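Long-range contact in putative lipoprotein (Parabacteroides distasonis, PDB 4FVS), which is of unknown function but is probably an exported, lipid-binding lipoprotein related to the LolA/LolB carriers: residues Met92-Pro106 and Val118-Lys131. Sequence-based numbering, arbitrary orientation.
Sequences MNTNVDITENFINYP and VYFDEASVKIYDKK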
# COMPACT_ATOMS: atom_id res chain seq x y z
N MSE A 92 -9.85 -12.82 0.15
CA MSE A 92 -9.64 -12.70 -1.28
C MSE A 92 -9.39 -13.98 -2.02
O MSE A 92 -8.68 -14.90 -1.57
CB MSE A 92 -8.46 -11.80 -1.57
CG MSE A 92 -8.82 -10.38 -1.76
SE MSE A 92 -7.19 -9.54 -2.29
CE MSE A 92 -7.66 -7.69 -2.54
N ASN A 93 -9.95 -13.97 -3.24
CA ASN A 93 -9.84 -14.92 -4.32
C ASN A 93 -9.46 -14.10 -5.56
O ASN A 93 -9.38 -12.88 -5.47
CB ASN A 93 -11.11 -15.75 -4.48
CG ASN A 93 -12.31 -15.00 -4.94
OD1 ASN A 93 -12.41 -14.64 -6.10
ND2 ASN A 93 -13.28 -14.79 -4.05
N THR A 94 -9.17 -14.75 -6.68
CA THR A 94 -8.66 -14.04 -7.86
C THR A 94 -9.74 -13.21 -8.58
O THR A 94 -9.39 -12.35 -9.39
CB THR A 94 -7.99 -15.00 -8.82
OG1 THR A 94 -7.39 -16.03 -8.04
CG2 THR A 94 -6.91 -14.31 -9.64
N ASN A 95 -11.04 -13.43 -8.26
CA ASN A 95 -12.15 -12.66 -8.83
C ASN A 95 -12.33 -11.34 -8.11
O ASN A 95 -13.02 -10.46 -8.60
CB ASN A 95 -13.46 -13.45 -8.79
CG ASN A 95 -13.45 -14.70 -9.62
OD1 ASN A 95 -12.88 -14.74 -10.73
ND2 ASN A 95 -14.11 -15.72 -9.10
N VAL A 96 -11.69 -11.20 -6.95
CA VAL A 96 -11.76 -9.99 -6.14
C VAL A 96 -10.91 -8.88 -6.79
O VAL A 96 -9.73 -9.08 -7.09
CB VAL A 96 -11.33 -10.27 -4.70
CG1 VAL A 96 -11.38 -9.00 -3.86
CG2 VAL A 96 -12.22 -11.33 -4.08
N ASP A 97 -11.54 -7.73 -7.04
CA ASP A 97 -10.87 -6.56 -7.59
C ASP A 97 -11.15 -5.33 -6.71
O ASP A 97 -12.02 -5.38 -5.83
CB ASP A 97 -11.28 -6.30 -9.05
CG ASP A 97 -10.12 -5.81 -9.93
OD1 ASP A 97 -9.20 -5.15 -9.39
OD2 ASP A 97 -10.14 -6.09 -11.14
N ILE A 98 -10.35 -4.27 -6.89
CA ILE A 98 -10.50 -3.02 -6.16
C ILE A 98 -10.53 -1.90 -7.19
O ILE A 98 -9.81 -1.95 -8.19
CB ILE A 98 -9.40 -2.83 -5.07
CG1 ILE A 98 -9.51 -3.93 -3.99
CG2 ILE A 98 -9.52 -1.48 -4.41
CD1 ILE A 98 -8.39 -4.01 -2.95
N THR A 99 -11.42 -0.91 -6.97
CA THR A 99 -11.59 0.26 -7.85
C THR A 99 -10.31 1.09 -7.83
O THR A 99 -9.62 1.16 -6.80
CB THR A 99 -12.81 1.08 -7.45
OG1 THR A 99 -12.72 1.40 -6.07
CG2 THR A 99 -14.12 0.36 -7.70
N GLU A 100 -9.99 1.68 -8.97
CA GLU A 100 -8.82 2.52 -9.15
C GLU A 100 -9.03 3.87 -8.49
O GLU A 100 -10.05 4.51 -8.71
CB GLU A 100 -8.51 2.69 -10.65
CG GLU A 100 -7.34 3.61 -10.96
CD GLU A 100 -7.45 4.31 -12.30
OE1 GLU A 100 -6.95 3.73 -13.29
OE2 GLU A 100 -8.03 5.42 -12.36
N ASN A 101 -8.07 4.27 -7.66
CA ASN A 101 -8.02 5.58 -7.00
C ASN A 101 -6.56 5.86 -6.68
O ASN A 101 -5.96 5.11 -5.93
CB ASN A 101 -8.95 5.67 -5.75
CG ASN A 101 -9.31 7.08 -5.27
OD1 ASN A 101 -8.57 8.04 -5.46
ND2 ASN A 101 -10.46 7.23 -4.62
N PHE A 102 -5.96 6.84 -7.37
CA PHE A 102 -4.56 7.20 -7.15
C PHE A 102 -4.46 8.25 -6.08
O PHE A 102 -5.14 9.27 -6.15
CB PHE A 102 -3.91 7.67 -8.45
CG PHE A 102 -3.64 6.56 -9.46
CD1 PHE A 102 -2.52 5.75 -9.33
CD2 PHE A 102 -4.47 6.37 -10.54
CE1 PHE A 102 -2.25 4.76 -10.28
CE2 PHE A 102 -4.20 5.37 -11.49
CZ PHE A 102 -3.09 4.58 -11.35
N ILE A 103 -3.65 8.00 -5.07
CA ILE A 103 -3.43 8.93 -3.96
C ILE A 103 -1.95 9.34 -3.89
O ILE A 103 -1.07 8.55 -4.22
CB ILE A 103 -3.91 8.34 -2.62
CG1 ILE A 103 -3.23 6.96 -2.33
CG2 ILE A 103 -5.44 8.26 -2.60
CD1 ILE A 103 -3.39 6.38 -0.88
N ASN A 104 -1.70 10.59 -3.47
CA ASN A 104 -0.34 11.11 -3.34
C ASN A 104 0.36 10.56 -2.10
O ASN A 104 -0.30 10.19 -1.12
CB ASN A 104 -0.32 12.63 -3.29
CG ASN A 104 -0.85 13.24 -2.01
OD1 ASN A 104 -1.81 12.78 -1.42
ND2 ASN A 104 -0.23 14.30 -1.55
N TYR A 105 1.71 10.55 -2.16
CA TYR A 105 2.59 10.20 -1.08
C TYR A 105 3.57 11.36 -0.94
O TYR A 105 4.44 11.55 -1.79
CB TYR A 105 3.27 8.83 -1.30
CG TYR A 105 2.35 7.67 -0.98
CD1 TYR A 105 1.40 7.24 -1.90
CD2 TYR A 105 2.40 7.03 0.25
CE1 TYR A 105 0.52 6.20 -1.60
CE2 TYR A 105 1.52 5.99 0.57
CZ TYR A 105 0.58 5.58 -0.36
OH TYR A 105 -0.27 4.54 -0.08
N PRO A 106 3.36 12.22 0.07
CA PRO A 106 4.25 13.38 0.24
C PRO A 106 5.70 12.97 0.54
O PRO A 106 5.94 11.91 1.09
CB PRO A 106 3.63 14.13 1.43
CG PRO A 106 2.22 13.64 1.51
CD PRO A 106 2.33 12.19 1.12
N VAL A 118 0.60 19.69 5.36
CA VAL A 118 0.82 18.74 4.31
C VAL A 118 -0.53 18.13 3.93
O VAL A 118 -1.28 17.61 4.79
CB VAL A 118 1.93 17.71 4.66
CG1 VAL A 118 1.70 17.03 6.01
CG2 VAL A 118 2.14 16.70 3.56
N TYR A 119 -0.86 18.27 2.62
CA TYR A 119 -2.09 17.78 2.01
C TYR A 119 -1.98 16.31 1.61
O TYR A 119 -0.99 15.90 0.99
CB TYR A 119 -2.49 18.62 0.77
CG TYR A 119 -3.80 18.16 0.13
CD1 TYR A 119 -5.03 18.62 0.61
CD2 TYR A 119 -3.80 17.24 -0.92
CE1 TYR A 119 -6.24 18.16 0.06
CE2 TYR A 119 -5.00 16.78 -1.47
CZ TYR A 119 -6.21 17.24 -0.98
OH TYR A 119 -7.37 16.77 -1.53
N PHE A 120 -3.02 15.54 1.93
CA PHE A 120 -3.12 14.12 1.58
C PHE A 120 -4.41 13.84 0.86
O PHE A 120 -5.46 14.24 1.34
CB PHE A 120 -3.06 13.22 2.82
CG PHE A 120 -1.75 13.11 3.55
CD1 PHE A 120 -1.43 13.98 4.57
CD2 PHE A 120 -0.88 12.06 3.27
CE1 PHE A 120 -0.23 13.85 5.27
CE2 PHE A 120 0.31 11.92 3.99
CZ PHE A 120 0.64 12.83 4.97
N ASP A 121 -4.35 13.11 -0.25
CA ASP A 121 -5.55 12.69 -0.95
C ASP A 121 -6.28 11.65 -0.13
O ASP A 121 -5.63 10.87 0.55
CB ASP A 121 -5.18 12.08 -2.31
CG ASP A 121 -4.62 13.02 -3.34
OD1 ASP A 121 -5.13 14.16 -3.45
OD2 ASP A 121 -3.78 12.59 -4.13
N GLU A 122 -7.60 11.58 -0.21
CA GLU A 122 -8.34 10.50 0.44
C GLU A 122 -8.65 9.41 -0.56
O GLU A 122 -8.73 9.66 -1.78
CB GLU A 122 -9.64 11.00 1.07
CG GLU A 122 -9.41 11.77 2.34
CD GLU A 122 -10.67 12.20 3.06
OE1 GLU A 122 -11.78 12.14 2.46
OE2 GLU A 122 -10.54 12.61 4.24
N ALA A 123 -8.96 8.24 -0.06
CA ALA A 123 -9.35 7.11 -0.88
C ALA A 123 -10.66 6.53 -0.38
O ALA A 123 -10.88 6.41 0.82
CB ALA A 123 -8.25 6.06 -0.86
N SER A 124 -11.54 6.20 -1.29
CA SER A 124 -12.76 5.49 -0.99
C SER A 124 -12.99 4.58 -2.16
O SER A 124 -13.51 4.98 -3.22
CB SER A 124 -13.95 6.39 -0.66
OG SER A 124 -15.10 5.62 -0.33
N VAL A 125 -12.44 3.38 -2.01
CA VAL A 125 -12.47 2.37 -3.03
C VAL A 125 -13.63 1.40 -2.79
O VAL A 125 -14.41 1.55 -1.85
CB VAL A 125 -11.11 1.63 -3.10
CG1 VAL A 125 -9.98 2.61 -3.39
CG2 VAL A 125 -10.83 0.80 -1.84
N LYS A 126 -13.77 0.45 -3.69
CA LYS A 126 -14.73 -0.61 -3.55
C LYS A 126 -14.05 -1.93 -3.86
O LYS A 126 -13.40 -2.09 -4.91
CB LYS A 126 -15.95 -0.38 -4.41
CG LYS A 126 -17.18 -1.01 -3.79
CD LYS A 126 -18.40 -0.79 -4.58
CE LYS A 126 -18.79 0.67 -4.64
NZ LYS A 126 -19.45 1.21 -3.43
N ILE A 127 -14.10 -2.85 -2.91
CA ILE A 127 -13.55 -4.18 -3.13
C ILE A 127 -14.76 -5.06 -3.50
O ILE A 127 -15.78 -5.02 -2.81
CB ILE A 127 -12.70 -4.66 -1.94
CG1 ILE A 127 -12.19 -6.07 -2.14
CG2 ILE A 127 -13.41 -4.48 -0.59
CD1 ILE A 127 -10.96 -6.37 -1.28
N TYR A 128 -14.70 -5.73 -4.65
CA TYR A 128 -15.84 -6.49 -5.18
C TYR A 128 -15.40 -7.73 -5.93
O TYR A 128 -14.24 -7.83 -6.32
CB TYR A 128 -16.65 -5.57 -6.15
CG TYR A 128 -15.88 -5.10 -7.37
CD1 TYR A 128 -15.05 -3.98 -7.31
CD2 TYR A 128 -15.96 -5.78 -8.58
CE1 TYR A 128 -14.30 -3.57 -8.42
CE2 TYR A 128 -15.22 -5.38 -9.70
CZ TYR A 128 -14.39 -4.28 -9.61
OH TYR A 128 -13.66 -3.88 -10.72
N ASP A 129 -16.37 -8.60 -6.25
CA ASP A 129 -16.19 -9.81 -7.04
C ASP A 129 -16.49 -9.46 -8.51
O ASP A 129 -17.61 -9.10 -8.83
CB ASP A 129 -17.13 -10.92 -6.48
CG ASP A 129 -17.14 -12.30 -7.14
OD1 ASP A 129 -16.64 -12.44 -8.27
OD2 ASP A 129 -17.72 -13.24 -6.53
N LYS A 130 -15.47 -9.54 -9.38
CA LYS A 130 -15.54 -9.27 -10.83
C LYS A 130 -16.69 -10.03 -11.50
O LYS A 130 -17.31 -9.49 -12.43
CB LYS A 130 -14.21 -9.66 -11.53
CG LYS A 130 -13.10 -8.61 -11.39
CD LYS A 130 -11.77 -9.00 -12.05
CE LYS A 130 -10.81 -9.70 -11.10
NZ LYS A 130 -9.46 -9.86 -11.70
N LYS A 131 -16.96 -11.27 -11.03
CA LYS A 131 -17.99 -12.18 -11.56
C LYS A 131 -19.38 -11.92 -10.94
O LYS A 131 -20.39 -12.26 -11.57
CB LYS A 131 -17.58 -13.65 -11.33
CG LYS A 131 -16.19 -14.04 -11.84
CD LYS A 131 -16.10 -14.36 -13.34
CE LYS A 131 -14.72 -14.88 -13.69
NZ LYS A 131 -14.68 -15.52 -15.04
O HOH W 1 -7.61 -8.24 -9.46
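N104 and D121 hold one end of this contact by trading bonds between side chain and backbone. The amide nitrogen of D121 donates to N104 OD1 at 2.8 Å, and N104 N returns a bond to D121 OD2 at 3.0 Å, reaching that oxygen on its anti side. With CG set between its own backbone N and carbonyl carbon (chi1 72°), the N104 amide also sends ND2 to Y119 O at 3.1 Å, which lies in the amide plane; E74 is a further partner of ND2. Next door, P106 lays CG over one face of the F120 ring, 4.0 Å from its centroid, as a CH-pi contact.

Around N101 the two segments draw apart, the CA atoms of N101 and A123 being 6.4 Å from each other; further along, strands 96-98 and 123-129 pair antiparallel. D97 and Y128 are the hydrogen-bonded pair: D97 N donates to Y128 O and Y128 N to D97 O. T99 extends the pattern with a side chain, its OG1 accepting from K126 N at 2.8 Å while T99 N donates to K126 O. The lysine's NZ belongs elsewhere, in a salt bridge to D138. At the far end K130 N binds N95 O at 2.7 Å, whereas K130 NZ makes a weak bond to T94 O and a long salt bridge to D97 OD2. V96 CG1 and I98 CD1 both pack on I127, on the face opposite D97 and Y128.

The main-chain groups named here are thus satisfied largely by backbone pairing at the strand end, with T99 OG1 standing in once, and by side chains around N104; backbone and amide bonds probably outweigh the long D97-K130 salt bridge.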